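Local coordinates for protein predicted DNA-binding transcriptional regulator (Aliivibrio fischeri ES114, PDB 7DWN) that probably binds promoter DNA and regulates transcription as a tetrameric member of the LysR family, at residues 185-196 and 213-224. Residues are numbered along the deposited sequence; the frame is centred on the assembly and turned at random.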
ATOM      1  N   PHE A 185      -5.278  -9.888  49.906  1.00 78.75           N
ATOM      2  CA  PHE A 185      -5.354  -8.434  49.985  1.00 87.76           C
ATOM      3  C   PHE A 185      -5.512  -7.908  51.410  1.00 95.40           C
ATOM      4  O   PHE A 185      -5.581  -6.687  51.594  1.00 96.84           O
ATOM      5  CB  PHE A 185      -6.513  -7.911  49.120  1.00 86.88           C
ATOM      6  CG  PHE A 185      -6.307  -8.105  47.640  1.00 88.03           C
ATOM      7  CD1 PHE A 185      -5.407  -7.316  46.941  1.00 90.53           C
ATOM      8  CD2 PHE A 185      -7.029  -9.065  46.947  1.00 92.70           C
ATOM      9  CE1 PHE A 185      -5.217  -7.491  45.582  1.00 91.21           C
ATOM     10  CE2 PHE A 185      -6.849  -9.241  45.586  1.00 93.45           C
ATOM     11  CZ  PHE A 185      -5.940  -8.455  44.904  1.00 91.07           C
ATOM     12  N   ILE A 186      -5.571  -8.783  52.419  1.00101.29           N
ATOM     13  CA  ILE A 186      -5.670  -8.307  53.798  1.00107.79           C
ATOM     14  C   ILE A 186      -4.339  -7.724  54.259  1.00110.96           C
ATOM     15  O   ILE A 186      -4.306  -6.747  55.019  1.00111.42           O
ATOM     16  CB  ILE A 186      -6.159  -9.431  54.738  1.00109.97           C
ATOM     17  CG1 ILE A 186      -7.511 -10.005  54.285  1.00113.85           C
ATOM     18  CG2 ILE A 186      -6.207  -8.938  56.178  1.00106.91           C
ATOM     19  CD1 ILE A 186      -8.645  -8.997  54.212  1.00115.25           C
ATOM     20  N   SER A 187      -3.223  -8.295  53.808  1.00111.89           N
ATOM     21  CA  SER A 187      -1.925  -7.729  54.145  1.00118.29           C
ATOM     22  C   SER A 187      -1.821  -6.314  53.595  1.00126.29           C
ATOM     23  O   SER A 187      -2.228  -6.046  52.461  1.00123.69           O
ATOM     24  CB  SER A 187      -0.805  -8.600  53.570  1.00113.61           C
ATOM     25  OG  SER A 187      -0.804  -9.897  54.140  1.00112.72           O
ATOM     26  N   GLN A 188      -1.294  -5.396  54.410  1.00135.02           N
ATOM     27  CA  GLN A 188      -0.992  -4.059  53.917  1.00141.35           C
ATOM     28  C   GLN A 188       0.218  -4.060  52.992  1.00132.45           C
ATOM     29  O   GLN A 188       0.819  -3.003  52.786  1.00135.37           O
ATOM     30  CB  GLN A 188      -0.772  -3.085  55.081  1.00155.04           C
ATOM     31  CG  GLN A 188       0.418  -3.392  55.977  1.00165.05           C
ATOM     32  CD  GLN A 188       0.553  -2.397  57.097  1.00173.20           C
ATOM     33  OE1 GLN A 188      -0.424  -1.774  57.492  1.00176.48           O
ATOM     34  NE2 GLN A 188       1.771  -2.221  57.602  1.00176.20           N
ATOM     35  N   GLY A 189       0.612  -5.207  52.452  1.00121.31           N
ATOM     36  CA  GLY A 189       1.793  -5.299  51.613  1.00106.28           C
ATOM     37  C   GLY A 189       1.444  -5.758  50.209  1.00 93.93           C
ATOM     38  O   GLY A 189       0.467  -6.483  50.001  1.00 89.87           O
ATOM     39  N   ALA A 190       2.258  -5.330  49.245  1.00 85.71           N
ATOM     40  CA  ALA A 190       1.961  -5.542  47.835  1.00 71.74           C
ATOM     41  C   ALA A 190       1.921  -7.027  47.484  1.00 70.72           C
ATOM     42  O   ALA A 190       2.430  -7.883  48.212  1.00 73.11           O
ATOM     43  CB  ALA A 190       2.986  -4.818  46.958  1.00 61.57           C
ATOM     44  N   VAL A 191       1.300  -7.326  46.345  1.00 66.74           N
ATOM     45  CA  VAL A 191       1.152  -8.690  45.847  1.00 64.87           C
ATOM     46  C   VAL A 191       1.827  -8.792  44.482  1.00 54.11           C
ATOM     47  O   VAL A 191       1.679  -7.880  43.649  1.00 51.53           O
ATOM     48  CB  VAL A 191      -0.337  -9.083  45.766  1.00 68.48           C
ATOM     49  CG1 VAL A 191      -0.500 -10.499  45.295  1.00 67.46           C
ATOM     50  CG2 VAL A 191      -0.996  -8.898  47.120  1.00 72.76           C
ATOM     51  N   PRO A 192       2.588  -9.858  44.220  1.00 49.90           N
ATOM     52  CA  PRO A 192       3.072 -10.103  42.856  1.00 50.21           C
ATOM     53  C   PRO A 192       1.895 -10.218  41.905  1.00 52.27           C
ATOM     54  O   PRO A 192       1.007 -11.054  42.084  1.00 41.58           O
ATOM     55  CB  PRO A 192       3.839 -11.421  42.980  1.00 52.64           C
ATOM     56  CG  PRO A 192       3.313 -12.056  44.218  1.00 56.09           C
ATOM     57  CD  PRO A 192       3.002 -10.921  45.144  1.00 49.96           C
ATOM     58  N   TRP A 193       1.890  -9.366  40.884  1.00 54.05           N
ATOM     59  CA  TRP A 193       0.737  -9.185  40.018  1.00 55.02           C
ATOM     60  C   TRP A 193       1.111  -9.621  38.609  1.00 47.68           C
ATOM     61  O   TRP A 193       2.086  -9.119  38.034  1.00 43.74           O
ATOM     62  CB  TRP A 193       0.284  -7.725  40.051  1.00 46.78           C
ATOM     63  CG  TRP A 193      -0.864  -7.395  39.166  1.00 42.04           C
ATOM     64  CD1 TRP A 193      -1.874  -8.223  38.777  1.00 41.48           C
ATOM     65  CD2 TRP A 193      -1.118  -6.131  38.547  1.00 43.86           C
ATOM     66  NE1 TRP A 193      -2.746  -7.549  37.954  1.00 43.56           N
ATOM     67  CE2 TRP A 193      -2.300  -6.262  37.796  1.00 40.08           C
ATOM     68  CE3 TRP A 193      -0.457  -4.900  38.556  1.00 43.78           C
ATOM     69  CZ2 TRP A 193      -2.836  -5.208  37.062  1.00 44.85           C
ATOM     70  CZ3 TRP A 193      -0.988  -3.857  37.828  1.00 42.60           C
ATOM     71  CH2 TRP A 193      -2.166  -4.016  37.089  1.00 44.28           C
ATOM     72  N   LEU A 194       0.350 -10.576  38.079  1.00 41.82           N
ATOM     73  CA  LEU A 194       0.475 -11.043  36.704  1.00 41.73           C
ATOM     74  C   LEU A 194      -0.615 -10.354  35.894  1.00 38.48           C
ATOM     75  O   LEU A 194      -1.800 -10.672  36.039  1.00 40.18           O
ATOM     76  CB  LEU A 194       0.336 -12.562  36.637  1.00 51.08           C
ATOM     77  CG  LEU A 194       1.138 -13.352  37.674  1.00 45.78           C
ATOM     78  CD1 LEU A 194       0.646 -14.787  37.763  1.00 49.64           C
ATOM     79  CD2 LEU A 194       2.617 -13.318  37.340  1.00 36.81           C
ATOM     80  N   THR A 195      -0.219  -9.415  35.044  1.00 40.08           N
ATOM     81  CA  THR A 195      -1.155  -8.486  34.434  1.00 40.46           C
ATOM     82  C   THR A 195      -1.271  -8.716  32.933  1.00 36.65           C
ATOM     83  O   THR A 195      -0.388  -9.292  32.292  1.00 35.84           O
ATOM     84  CB  THR A 195      -0.722  -7.039  34.700  1.00 45.57           C
ATOM     85  OG1 THR A 195      -1.741  -6.141  34.243  1.00 62.63           O
ATOM     86  CG2 THR A 195       0.578  -6.726  33.974  1.00 42.27           C
ATOM     87  N   TYR A 196      -2.392  -8.262  32.382  1.00 43.81           N
ATOM     88  CA  TYR A 196      -2.502  -8.071  30.949  1.00 36.83           C
ATOM     89  C   TYR A 196      -1.805  -6.775  30.553  1.00 40.36           C
ATOM     90  O   TYR A 196      -1.348  -6.000  31.397  1.00 56.47           O
ATOM     91  CB  TYR A 196      -3.967  -8.018  30.515  1.00 35.17           C
ATOM     92  CG  TYR A 196      -4.789  -9.222  30.908  1.00 31.20           C
ATOM     93  CD1 TYR A 196      -4.798 -10.365  30.121  1.00 33.23           C
ATOM     94  CD2 TYR A 196      -5.571  -9.210  32.055  1.00 29.29           C
ATOM     95  CE1 TYR A 196      -5.554 -11.467  30.471  1.00 32.00           C
ATOM     96  CE2 TYR A 196      -6.328 -10.306  32.413  1.00 32.97           C
ATOM     97  CZ  TYR A 196      -6.315 -11.432  31.617  1.00 29.92           C
ATOM     98  OH  TYR A 196      -7.068 -12.529  31.967  1.00 35.03           O
ATOM     99  N   VAL A 213      -6.388  -1.726  45.332  1.00 73.16           N
ATOM    100  CA  VAL A 213      -5.525  -2.846  45.682  1.00 71.02           C
ATOM    101  C   VAL A 213      -4.067  -2.427  45.542  1.00 73.41           C
ATOM    102  O   VAL A 213      -3.732  -1.519  44.775  1.00 75.75           O
ATOM    103  CB  VAL A 213      -5.822  -4.083  44.805  1.00 72.96           C
ATOM    104  CG1 VAL A 213      -7.179  -4.676  45.157  1.00 76.12           C
ATOM    105  CG2 VAL A 213      -5.786  -3.701  43.339  1.00 71.50           C
ATOM    106  N   ALA A 214      -3.195  -3.097  46.296  1.00 71.67           N
ATOM    107  CA  ALA A 214      -1.756  -2.853  46.255  1.00 65.91           C
ATOM    108  C   ALA A 214      -1.115  -3.965  45.433  1.00 59.16           C
ATOM    109  O   ALA A 214      -0.975  -5.098  45.903  1.00 59.64           O
ATOM    110  CB  ALA A 214      -1.172  -2.788  47.665  1.00 66.17           C
ATOM    111  N   LEU A 215      -0.724  -3.640  44.206  1.00 51.97           N
ATOM    112  CA  LEU A 215      -0.177  -4.606  43.265  1.00 50.18           C
ATOM    113  C   LEU A 215       1.219  -4.176  42.838  1.00 58.40           C
ATOM    114  O   LEU A 215       1.482  -2.980  42.681  1.00 56.34           O
ATOM    115  CB  LEU A 215      -1.068  -4.732  42.025  1.00 49.83           C
ATOM    116  CG  LEU A 215      -2.546  -5.049  42.249  1.00 58.18           C
ATOM    117  CD1 LEU A 215      -3.324  -4.897  40.952  1.00 50.58           C
ATOM    118  CD2 LEU A 215      -2.700  -6.449  42.810  1.00 64.42           C
ATOM    119  N   THR A 216       2.108  -5.144  42.646  1.00 58.65           N
ATOM    120  CA  THR A 216       3.396  -4.875  42.014  1.00 58.60           C
ATOM    121  C   THR A 216       3.532  -5.767  40.789  1.00 50.89           C
ATOM    122  O   THR A 216       3.550  -7.006  40.924  1.00 46.29           O
ATOM    123  CB  THR A 216       4.566  -5.090  42.984  1.00 55.99           C
ATOM    124  OG1 THR A 216       5.786  -5.189  42.245  1.00 65.40           O
ATOM    125  CG2 THR A 216       4.369  -6.339  43.832  1.00 46.77           C
ATOM    126  N   PRO A 217       3.585  -5.202  39.582  1.00 46.64           N
ATOM    127  CA  PRO A 217       3.585  -6.027  38.364  1.00 50.11           C
ATOM    128  C   PRO A 217       4.914  -6.748  38.201  1.00 46.21           C
ATOM    129  O   PRO A 217       5.972  -6.118  38.168  1.00 42.15           O
ATOM    130  CB  PRO A 217       3.357  -5.004  37.240  1.00 52.72           C
ATOM    131  CG  PRO A 217       2.951  -3.727  37.926  1.00 46.68           C
ATOM    132  CD  PRO A 217       3.594  -3.764  39.270  1.00 42.81           C
ATOM    133  N   ILE A 218       4.860  -8.074  38.097  1.00 43.37           N
ATOM    134  CA  ILE A 218       6.066  -8.866  37.888  1.00 45.10           C
ATOM    135  C   ILE A 218       6.064  -9.594  36.557  1.00 43.61           C
ATOM    136  O   ILE A 218       7.063 -10.237  36.214  1.00 40.66           O
ATOM    137  CB  ILE A 218       6.295  -9.868  39.037  1.00 46.92           C
ATOM    138  CG1 ILE A 218       5.236 -10.970  38.996  1.00 47.08           C
ATOM    139  CG2 ILE A 218       6.297  -9.145  40.377  1.00 39.52           C
ATOM    140  CD1 ILE A 218       5.574 -12.164  39.851  1.00 40.64           C
ATOM    141  N   PHE A 219       4.981  -9.508  35.790  1.00 39.98           N
ATOM    142  CA  PHE A 219       4.842 -10.257  34.552  1.00 30.91           C
ATOM    143  C   PHE A 219       3.633  -9.725  33.804  1.00 35.31           C
ATOM    144  O   PHE A 219       2.588  -9.475  34.409  1.00 40.70           O
ATOM    145  CB  PHE A 219       4.681 -11.757  34.834  1.00 31.91           C
ATOM    146  CG  PHE A 219       4.448 -12.588  33.608  1.00 41.99           C
ATOM    147  CD1 PHE A 219       5.516 -13.106  32.894  1.00 39.60           C
ATOM    148  CD2 PHE A 219       3.161 -12.865  33.177  1.00 38.53           C
ATOM    149  CE1 PHE A 219       5.306 -13.877  31.767  1.00 41.91           C
ATOM    150  CE2 PHE A 219       2.945 -13.633  32.053  1.00 37.81           C
ATOM    151  CZ  PHE A 219       4.019 -14.140  31.345  1.00 40.14           C
ATOM    152  N   SER A 220       3.781  -9.553  32.493  1.00 34.00           N
ATOM    153  CA  SER A 220       2.694  -9.094  31.642  1.00 36.87           C
ATOM    154  C   SER A 220       2.538 -10.041  30.462  1.00 36.69           C
ATOM    155  O   SER A 220       3.526 -10.575  29.950  1.00 36.01           O
ATOM    156  CB  SER A 220       2.935  -7.667  31.137  1.00 39.40           C
ATOM    157  OG  SER A 220       1.802  -7.185  30.434  1.00 27.41           O
ATOM    158  N   SER A 221       1.293 -10.249  30.042  1.00 31.83           N
ATOM    159  CA  SER A 221       1.010 -11.104  28.900  1.00 40.64           C
ATOM    160  C   SER A 221      -0.384 -10.794  28.381  1.00 40.28           C
ATOM    161  O   SER A 221      -1.285 -10.451  29.149  1.00 32.65           O
ATOM    162  CB  SER A 221       1.118 -12.589  29.263  1.00 44.80           C
ATOM    163  OG  SER A 221       0.957 -13.407  28.118  1.00 38.89           O
ATOM    164  N   SER A 222      -0.546 -10.920  27.066  1.00 38.58           N
ATOM    165  CA  SER A 222      -1.856 -10.796  26.447  1.00 34.31           C
ATOM    166  C   SER A 222      -2.614 -12.114  26.420  1.00 37.80           C
ATOM    167  O   SER A 222      -3.785 -12.129  26.028  1.00 49.13           O
ATOM    168  CB  SER A 222      -1.720 -10.256  25.019  1.00 46.37           C
ATOM    169  OG  SER A 222      -1.007 -11.163  24.195  1.00 55.94           O
ATOM    170  N   MET A 223      -1.979 -13.210  26.824  1.00 31.42           N
ATOM    171  CA  MET A 223      -2.581 -14.536  26.782  1.00 33.75           C
ATOM    172  C   MET A 223      -3.108 -14.898  28.165  1.00 38.50           C
ATOM    173  O   MET A 223      -2.337 -14.973  29.128  1.00 36.75           O
ATOM    174  CB  MET A 223      -1.566 -15.571  26.299  1.00 27.83           C
ATOM    175  CG  MET A 223      -1.126 -15.364  24.859  1.00 34.61           C
ATOM    176  SD  MET A 223       0.347 -16.304  24.420  1.00 44.52           S
ATOM    177  CE  MET A 223       1.576 -15.467  25.413  1.00 34.90           C
ATOM    178  N   THR A 224      -4.423 -15.119  28.258  1.00 28.77           N
ATOM    179  CA  THR A 224      -5.022 -15.516  29.528  1.00 37.42           C
ATOM    180  C   THR A 224      -4.439 -16.831  30.025  1.00 34.74           C
ATOM    181  O   THR A 224      -4.207 -17.000  31.227  1.00 31.91           O
ATOM    182  CB  THR A 224      -6.541 -15.625  29.378  1.00 37.21           C
ATOM    183  OG1 THR A 224      -7.105 -14.314  29.256  1.00 41.88           O
ATOM    184  CG2 THR A 224      -7.161 -16.339  30.571  1.00 38.48           C
TER
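A beta bulge interrupts the parallel pairing of strands 191-195 and 215-221: W193 lies opposite P217, but L194 already pairs with F219, and I218 is the extra residue. I218 N still donates to W193 O (3.0 Å, 167° at the hydrogen), while beyond the bulge T195 N reaches F219 O at 2.9 Å in the carbonyl plane. Six backbone bonds in all, from V191 N to A214 O through to S221 N to T195 O, zip the strands together. On the face carrying V191, W193 and T195, L215 CD1 sits over the centre of the six-membered ring of W193, 3.6 Å from its centroid, a CH-pi contact; T195 CB lies against the opposite face, nearer the rim. CG anti to the backbone N (chi1 178°) lays the W193 indole against L215, CB and CD1 both touching it, and CE3 meets P217 CG at 3.7 Å. On the other face L194 CD2 touches both F219 CB (3.6 Å) and I218 CG1, and I218 CD1 reaches P192 CB at 3.7 Å. Ahead of the loop leading into strand 191-195, F185 has V213 CG1 over one ring face and L215 CD2 at its edge. The two strands and helix 201-209 form a beta-alpha-beta crossover in the LysR substrate-binding domain. V206 of that helix and W239 pack on W193, helix 224-232 packs against L194, and residues 219-221 extend the sheet, in parallel, onto a strand of the second subunit.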